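Local coordinates for protein probable 2-hydroxyhepta-2,4-diene-1,7-dioate isomerase (PDB 2DFU) that probably isomerises 2-hydroxyhepta-2,4-diene-1,7-dioate as a metal-binding enzyme of the fumarylacetoacetate hydrolase family, and may also hydrolyse acetylpyruvate, at residues A[78-83]-A[215-220]; A[123-126]-A[132-135]; A[207-212]-A[225-230]. All blocks are in the same frame, centred on the assembly; numbering follows the deposited sequence.

Overall arrangement
From the N terminus, the chain first lays down strand 78-81, the earlier half of interaction 1, whose loop stays open for a long way. Inside that span interaction 2 closes a short loop, bringing 132-135 back over 123-126 soon after strand 111-121. Helix 206-214 then opens interaction 3. The segment 215-220 closes interaction 1 before 225-230 closes interaction 3, so these two cross. The segments also meet between contacts: E220 forms a salt bridge with R124, L219 packs on L210 and V225, and M125 packs on L210. Together the three contacts tie helix 206-214 and its exit loop to the strands beneath and to the connection holding helix 130-133.

Interaction 1 (A[78-83]-A[215-220]); sequences LFLKGP and TFMTLE
L80 and M217 slide past each other in opposite directions between strand 78-81 and the loop that leaves helix 206-214, touching through their terminal methyls. M217 can be followed outward from its backbone. Its CB lies against the neighbouring ring, 3.7 Å from F216 CE1. CG is anti to the backbone N (chi1 166°) and the next torsion is extended, which carries the sulfur toward the strand. SD is still 4.6 Å from L80 CD2; the chain then bends at chi3 (-84°), and the terminal methyl makes the contact, with M217 CE 4.1 Å from L80 CD2. The long, unbranched methionine suits this place because the backbones stand far apart, the nearest CA pair, L78 and M217, being 11.4 Å apart.

L78 approaches F216 head-on and meets the ring at its edge, in the ring plane. The closest pair is L78 CD1 and F216 CZ at 3.7 Å, and the same methyl also packs on Y212. Branched leucines suit the strand by offering methyls to ring edge and methionine alike; the broad phenylalanine also packs against F107 of the second subunit. On the strand's opposite side K81 forms a salt bridge with D145.

No hydrogen bond crosses this buried, apolar contact. The loop leaving helix 206-214 packs here on strand 78-81 of the β-strand core of the fumarylacetoacetate hydrolase fold, at the interface with the second subunit.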
# COMPACT_ATOMS: atom_id res chain seq x y z
N LEU A 78 2.01 13.68 3.55
CA LEU A 78 1.42 12.46 2.99
C LEU A 78 1.39 11.26 3.93
O LEU A 78 2.18 11.16 4.86
CB LEU A 78 2.19 12.04 1.74
CG LEU A 78 2.40 13.05 0.61
CD1 LEU A 78 3.42 12.49 -0.37
CD2 LEU A 78 1.09 13.35 -0.10
N PHE A 79 0.45 10.35 3.67
CA PHE A 79 0.35 9.12 4.42
C PHE A 79 -0.31 8.07 3.53
O PHE A 79 -1.00 8.41 2.57
CB PHE A 79 -0.42 9.29 5.75
CG PHE A 79 -1.85 9.71 5.59
CD1 PHE A 79 -2.19 11.06 5.53
CD2 PHE A 79 -2.87 8.77 5.55
CE1 PHE A 79 -3.53 11.46 5.44
CE2 PHE A 79 -4.21 9.15 5.47
CZ PHE A 79 -4.54 10.50 5.41
N LEU A 80 -0.06 6.80 3.84
CA LEU A 80 -0.60 5.70 3.04
C LEU A 80 -1.74 4.93 3.69
O LEU A 80 -1.90 4.93 4.91
CB LEU A 80 0.51 4.70 2.71
CG LEU A 80 1.76 5.23 2.01
CD1 LEU A 80 2.87 4.18 2.10
CD2 LEU A 80 1.45 5.58 0.55
N LYS A 81 -2.52 4.28 2.85
CA LYS A 81 -3.61 3.43 3.28
C LYS A 81 -3.45 2.18 2.42
O LYS A 81 -3.09 2.27 1.25
CB LYS A 81 -4.98 4.08 3.02
CG LYS A 81 -5.36 5.16 4.03
CD LYS A 81 -6.54 5.99 3.54
CE LYS A 81 -7.85 5.65 4.22
NZ LYS A 81 -8.00 6.26 5.57
N GLY A 82 -3.67 1.01 3.00
CA GLY A 82 -3.55 -0.20 2.22
C GLY A 82 -4.88 -0.47 1.54
O GLY A 82 -5.89 0.10 1.95
N PRO A 83 -4.91 -1.29 0.48
CA PRO A 83 -6.16 -1.60 -0.22
C PRO A 83 -7.22 -2.21 0.71
O PRO A 83 -8.41 -2.17 0.41
CB PRO A 83 -5.71 -2.57 -1.30
CG PRO A 83 -4.32 -2.07 -1.62
CD PRO A 83 -3.75 -1.83 -0.25
N THR A 215 7.69 12.77 -7.73
CA THR A 215 9.11 13.08 -7.68
C THR A 215 9.91 12.01 -6.93
O THR A 215 11.13 11.96 -7.03
CB THR A 215 9.38 14.46 -7.00
OG1 THR A 215 9.03 14.40 -5.61
CG2 THR A 215 8.59 15.55 -7.67
N PHE A 216 9.22 11.16 -6.18
CA PHE A 216 9.92 10.12 -5.42
C PHE A 216 9.17 8.79 -5.42
O PHE A 216 9.76 7.74 -5.14
CB PHE A 216 10.14 10.59 -3.98
CG PHE A 216 8.88 10.69 -3.17
CD1 PHE A 216 8.41 9.60 -2.44
CD2 PHE A 216 8.14 11.88 -3.15
CE1 PHE A 216 7.23 9.68 -1.69
CE2 PHE A 216 6.96 11.97 -2.41
CZ PHE A 216 6.50 10.87 -1.68
N MET A 217 7.88 8.84 -5.73
CA MET A 217 7.04 7.65 -5.73
C MET A 217 6.26 7.52 -7.03
O MET A 217 5.46 8.39 -7.37
CB MET A 217 6.07 7.71 -4.54
CG MET A 217 4.91 6.72 -4.58
SD MET A 217 3.84 6.89 -3.12
CE MET A 217 4.73 5.86 -1.93
N THR A 218 6.50 6.45 -7.77
CA THR A 218 5.79 6.24 -9.03
C THR A 218 4.35 5.84 -8.76
O THR A 218 4.08 4.90 -8.00
CB THR A 218 6.46 5.15 -9.89
OG1 THR A 218 7.75 5.61 -10.33
CG2 THR A 218 5.62 4.83 -11.11
N LEU A 219 3.42 6.57 -9.36
CA LEU A 219 2.00 6.28 -9.20
C LEU A 219 1.61 5.37 -10.35
O LEU A 219 1.89 5.67 -11.51
CB LEU A 219 1.19 7.57 -9.24
CG LEU A 219 1.26 8.38 -7.94
CD1 LEU A 219 0.66 9.76 -8.16
CD2 LEU A 219 0.51 7.63 -6.84
N GLU A 220 0.97 4.25 -10.03
CA GLU A 220 0.55 3.27 -11.03
C GLU A 220 -0.87 3.50 -11.51
O GLU A 220 -1.66 4.18 -10.85
CB GLU A 220 0.63 1.85 -10.45
CG GLU A 220 2.03 1.34 -10.16
CD GLU A 220 2.86 1.18 -11.42
OE1 GLU A 220 2.38 0.52 -12.37
OE2 GLU A 220 3.99 1.71 -11.46

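Interaction 2 (A[123-126]-A[132-135]); sequences DRMR and KALD
The flat carboxylate of D123 points OD2 at the peptide carbonyl of D135. The setting is the connection between antiparallel strands 111-121 and 137-148, which carries the short helix 130-133. D123 OD2 lies 3.5 Å from D135 O, and the approach is nearly in line with the CG-OD2 bond, at an angle of about 162° at OD2. Both atoms are acceptors, so this is no hydrogen bond, merely proximity where both residues are exposed to solvent. The two carboxylates are also near each other, with D123 OD2 5.1 Å from D135 OD2; their like charges probably disfavour a closer approach, and solvent can moderate the effect there.

Backbone hydrogen bonding of D123 with H136 closes the base of this excursion, while M125 is bonded through its backbone to L219.

Deeper in, M125 and A133 make the apolar part of the contact. The methionine runs straight through chi2 and bends at chi3 (81°), which turns its methyl onto A133. A small residue suits position 133, where its CB shares a close-packed corner with M125, A207 and L210. The M125 methyl also packs on L210. The methyl of M125 touches the backbone of A133 as well as its CB: M125 CE is 3.7 Å from A133 O, 3.9 Å from A133 CA and 4.2 Å from A133 CB.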
# COMPACT_ATOMS: atom_id res chain seq x y z
N ASP A 123 -2.67 7.09 -16.16
CA ASP A 123 -1.39 6.69 -16.75
C ASP A 123 -0.30 6.75 -15.69
O ASP A 123 -0.33 7.62 -14.82
CB ASP A 123 -1.02 7.62 -17.92
CG ASP A 123 -2.17 7.80 -18.92
OD1 ASP A 123 -2.65 6.78 -19.46
OD2 ASP A 123 -2.59 8.95 -19.15
N ARG A 124 0.66 5.83 -15.77
CA ARG A 124 1.77 5.80 -14.82
C ARG A 124 2.39 7.19 -14.69
O ARG A 124 2.54 7.92 -15.67
CB ARG A 124 2.82 4.78 -15.29
CG ARG A 124 4.06 4.70 -14.41
CD ARG A 124 4.95 3.49 -14.75
NE ARG A 124 4.29 2.22 -14.44
CZ ARG A 124 3.61 1.49 -15.32
NH1 ARG A 124 3.49 1.89 -16.58
NH2 ARG A 124 3.03 0.36 -14.94
N MET A 125 2.74 7.56 -13.46
CA MET A 125 3.34 8.87 -13.20
C MET A 125 4.66 8.78 -12.45
O MET A 125 4.72 8.24 -11.34
CB MET A 125 2.37 9.74 -12.38
CG MET A 125 1.02 9.96 -13.02
SD MET A 125 -0.00 11.05 -12.00
CE MET A 125 0.66 12.68 -12.46
N ARG A 126 5.72 9.32 -13.05
CA ARG A 126 7.06 9.36 -12.46
C ARG A 126 7.72 10.66 -12.93
O ARG A 126 7.92 10.86 -14.12
CB ARG A 126 7.90 8.16 -12.91
CG ARG A 126 9.36 8.25 -12.46
CD ARG A 126 10.13 6.99 -12.79
NE ARG A 126 11.52 7.08 -12.35
CZ ARG A 126 12.45 7.85 -12.92
NH1 ARG A 126 12.14 8.60 -13.97
NH2 ARG A 126 13.68 7.87 -12.43
N LYS A 132 1.58 18.86 -16.40
CA LYS A 132 1.21 17.65 -17.12
C LYS A 132 0.49 16.64 -16.22
O LYS A 132 0.09 15.57 -16.68
CB LYS A 132 2.45 16.99 -17.73
CG LYS A 132 3.13 17.80 -18.82
CD LYS A 132 4.07 16.92 -19.63
CE LYS A 132 4.77 17.70 -20.72
NZ LYS A 132 5.69 18.73 -20.16
N ALA A 133 0.34 16.98 -14.95
CA ALA A 133 -0.29 16.09 -13.99
C ALA A 133 -1.70 15.59 -14.36
O ALA A 133 -1.91 14.39 -14.54
CB ALA A 133 -0.33 16.76 -12.62
N LEU A 134 -2.64 16.52 -14.50
CA LEU A 134 -4.02 16.18 -14.82
C LEU A 134 -4.25 15.30 -16.04
O LEU A 134 -5.24 14.58 -16.13
CB LEU A 134 -4.86 17.45 -14.95
CG LEU A 134 -4.88 18.31 -13.68
CD1 LEU A 134 -5.91 19.44 -13.83
CD2 LEU A 134 -5.23 17.43 -12.48
N ASP A 135 -3.33 15.36 -17.00
CA ASP A 135 -3.47 14.56 -18.20
C ASP A 135 -3.31 13.06 -17.91
O ASP A 135 -3.72 12.23 -18.72
CB ASP A 135 -2.44 14.99 -19.24
CG ASP A 135 -2.73 14.41 -20.61
OD1 ASP A 135 -3.78 14.76 -21.19
OD2 ASP A 135 -1.91 13.60 -21.10

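Interaction 3 (A[207-212]-A[225-230]); sequences AEILSY and VLTGTP
Helix 207-212 lies over the end of strand 224-226 with CA-CA spacings of 7.8 Å for I209 and T227 and 7.9 Å for L210 and V225, a separation that leaves room for one layer of interlocking side chains and no backbone bonding between the two. V225 points at the helix and divides its two methyls between successive helix residues. On one branch V225 CG1 meets I209 CG2 at 3.9 Å, the two side chains sliding past each other in opposite directions. The other branch meets L210, with V225 CG2 3.8 Å from L210 CD2, the chains crossing at a slant. V225 has CG1 anti to its backbone N (chi1 177°), a rotation that turns CG1 to I209 and CG2 to L210. A β-branched valine suits a strand, and its width serves both helix residues, while isoleucine and leucine give the helix branched apolar chains long enough to reach it.

This is helix-on-sheet packing in the fumarylacetoacetate hydrolase fold. Strand 224-226 runs between strand 50-53, to which it is parallel, and strand 111-121, to which it is antiparallel; I209 also rests on V53 of the former. L226 points away from the helix and packs on E116 and A118 of strand 111-121.

I209 continues along its longer branch to the loop beyond the strand, where CD1 comes within 4.3 Å of T227 CB. Threonine suits this boundary: its carbon side packs on the isoleucine, while its hydroxyl is hydrogen-bonded to L117 O.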
# COMPACT_ATOMS: atom_id res chain seq x y z
N ALA A 207 -3.13 18.84 -9.23
CA ALA A 207 -1.99 18.73 -10.13
C ALA A 207 -0.66 18.80 -9.38
O ALA A 207 0.28 18.08 -9.70
CB ALA A 207 -2.06 19.82 -11.18
N GLU A 208 -0.60 19.67 -8.37
CA GLU A 208 0.62 19.82 -7.57
C GLU A 208 0.86 18.61 -6.68
O GLU A 208 2.00 18.19 -6.47
CB GLU A 208 0.53 21.09 -6.71
CG GLU A 208 0.37 22.37 -7.52
CD GLU A 208 0.29 23.62 -6.66
OE1 GLU A 208 -0.52 23.64 -5.70
OE2 GLU A 208 1.03 24.58 -6.94
N ILE A 209 -0.22 18.04 -6.15
CA ILE A 209 -0.12 16.87 -5.29
C ILE A 209 0.43 15.68 -6.07
O ILE A 209 1.37 15.03 -5.63
CB ILE A 209 -1.49 16.52 -4.69
CG1 ILE A 209 -1.89 17.60 -3.69
CG2 ILE A 209 -1.45 15.13 -4.04
CD1 ILE A 209 -3.29 17.45 -3.14
N LEU A 210 -0.17 15.40 -7.22
CA LEU A 210 0.27 14.28 -8.05
C LEU A 210 1.72 14.47 -8.47
O LEU A 210 2.51 13.53 -8.45
CB LEU A 210 -0.61 14.15 -9.29
CG LEU A 210 -2.09 13.84 -9.07
CD1 LEU A 210 -2.80 13.87 -10.41
CD2 LEU A 210 -2.26 12.49 -8.39
N SER A 211 2.05 15.70 -8.87
CA SER A 211 3.40 16.03 -9.31
C SER A 211 4.40 15.79 -8.18
O SER A 211 5.43 15.15 -8.37
CB SER A 211 3.47 17.50 -9.74
OG SER A 211 4.80 17.88 -10.06
N TYR A 212 4.07 16.32 -7.00
CA TYR A 212 4.93 16.17 -5.83
C TYR A 212 5.19 14.69 -5.55
O TYR A 212 6.34 14.27 -5.43
CB TYR A 212 4.27 16.82 -4.61
CG TYR A 212 5.08 16.63 -3.35
CD1 TYR A 212 6.31 17.28 -3.17
CD2 TYR A 212 4.64 15.78 -2.34
CE1 TYR A 212 7.08 17.07 -2.03
CE2 TYR A 212 5.40 15.56 -1.19
CZ TYR A 212 6.61 16.21 -1.04
OH TYR A 212 7.36 16.00 0.09
N VAL A 225 -5.52 8.65 -4.99
CA VAL A 225 -4.87 9.72 -4.23
C VAL A 225 -5.97 10.56 -3.59
O VAL A 225 -6.89 10.99 -4.29
CB VAL A 225 -4.00 10.62 -5.15
CG1 VAL A 225 -3.41 11.77 -4.35
CG2 VAL A 225 -2.89 9.79 -5.80
N LEU A 226 -5.89 10.76 -2.28
CA LEU A 226 -6.88 11.57 -1.56
C LEU A 226 -6.33 12.99 -1.43
O LEU A 226 -5.15 13.19 -1.16
CB LEU A 226 -7.16 10.98 -0.17
CG LEU A 226 -7.56 9.51 -0.09
CD1 LEU A 226 -8.11 9.21 1.30
CD2 LEU A 226 -8.61 9.18 -1.14
N THR A 227 -7.20 13.98 -1.60
CA THR A 227 -6.78 15.38 -1.57
C THR A 227 -7.06 16.22 -0.32
O THR A 227 -7.14 17.45 -0.41
CB THR A 227 -7.36 16.11 -2.79
OG1 THR A 227 -8.79 16.11 -2.71
CG2 THR A 227 -6.96 15.39 -4.07
N GLY A 228 -7.20 15.60 0.84
CA GLY A 228 -7.45 16.38 2.04
C GLY A 228 -8.93 16.64 2.33
O GLY A 228 -9.78 16.41 1.48
N THR A 229 -9.23 17.13 3.53
CA THR A 229 -10.61 17.37 3.91
C THR A 229 -10.86 18.77 4.48
O THR A 229 -9.99 19.34 5.13
CB THR A 229 -11.07 16.30 4.95
OG1 THR A 229 -12.49 16.37 5.13
CG2 THR A 229 -10.38 16.54 6.29
N PRO A 230 -12.05 19.34 4.24
CA PRO A 230 -12.42 20.67 4.73
C PRO A 230 -12.62 20.64 6.25
O PRO A 230 -12.39 19.62 6.89
CB PRO A 230 -13.73 20.97 4.00
CG PRO A 230 -13.64 20.12 2.76
CD PRO A 230 -13.06 18.84 3.29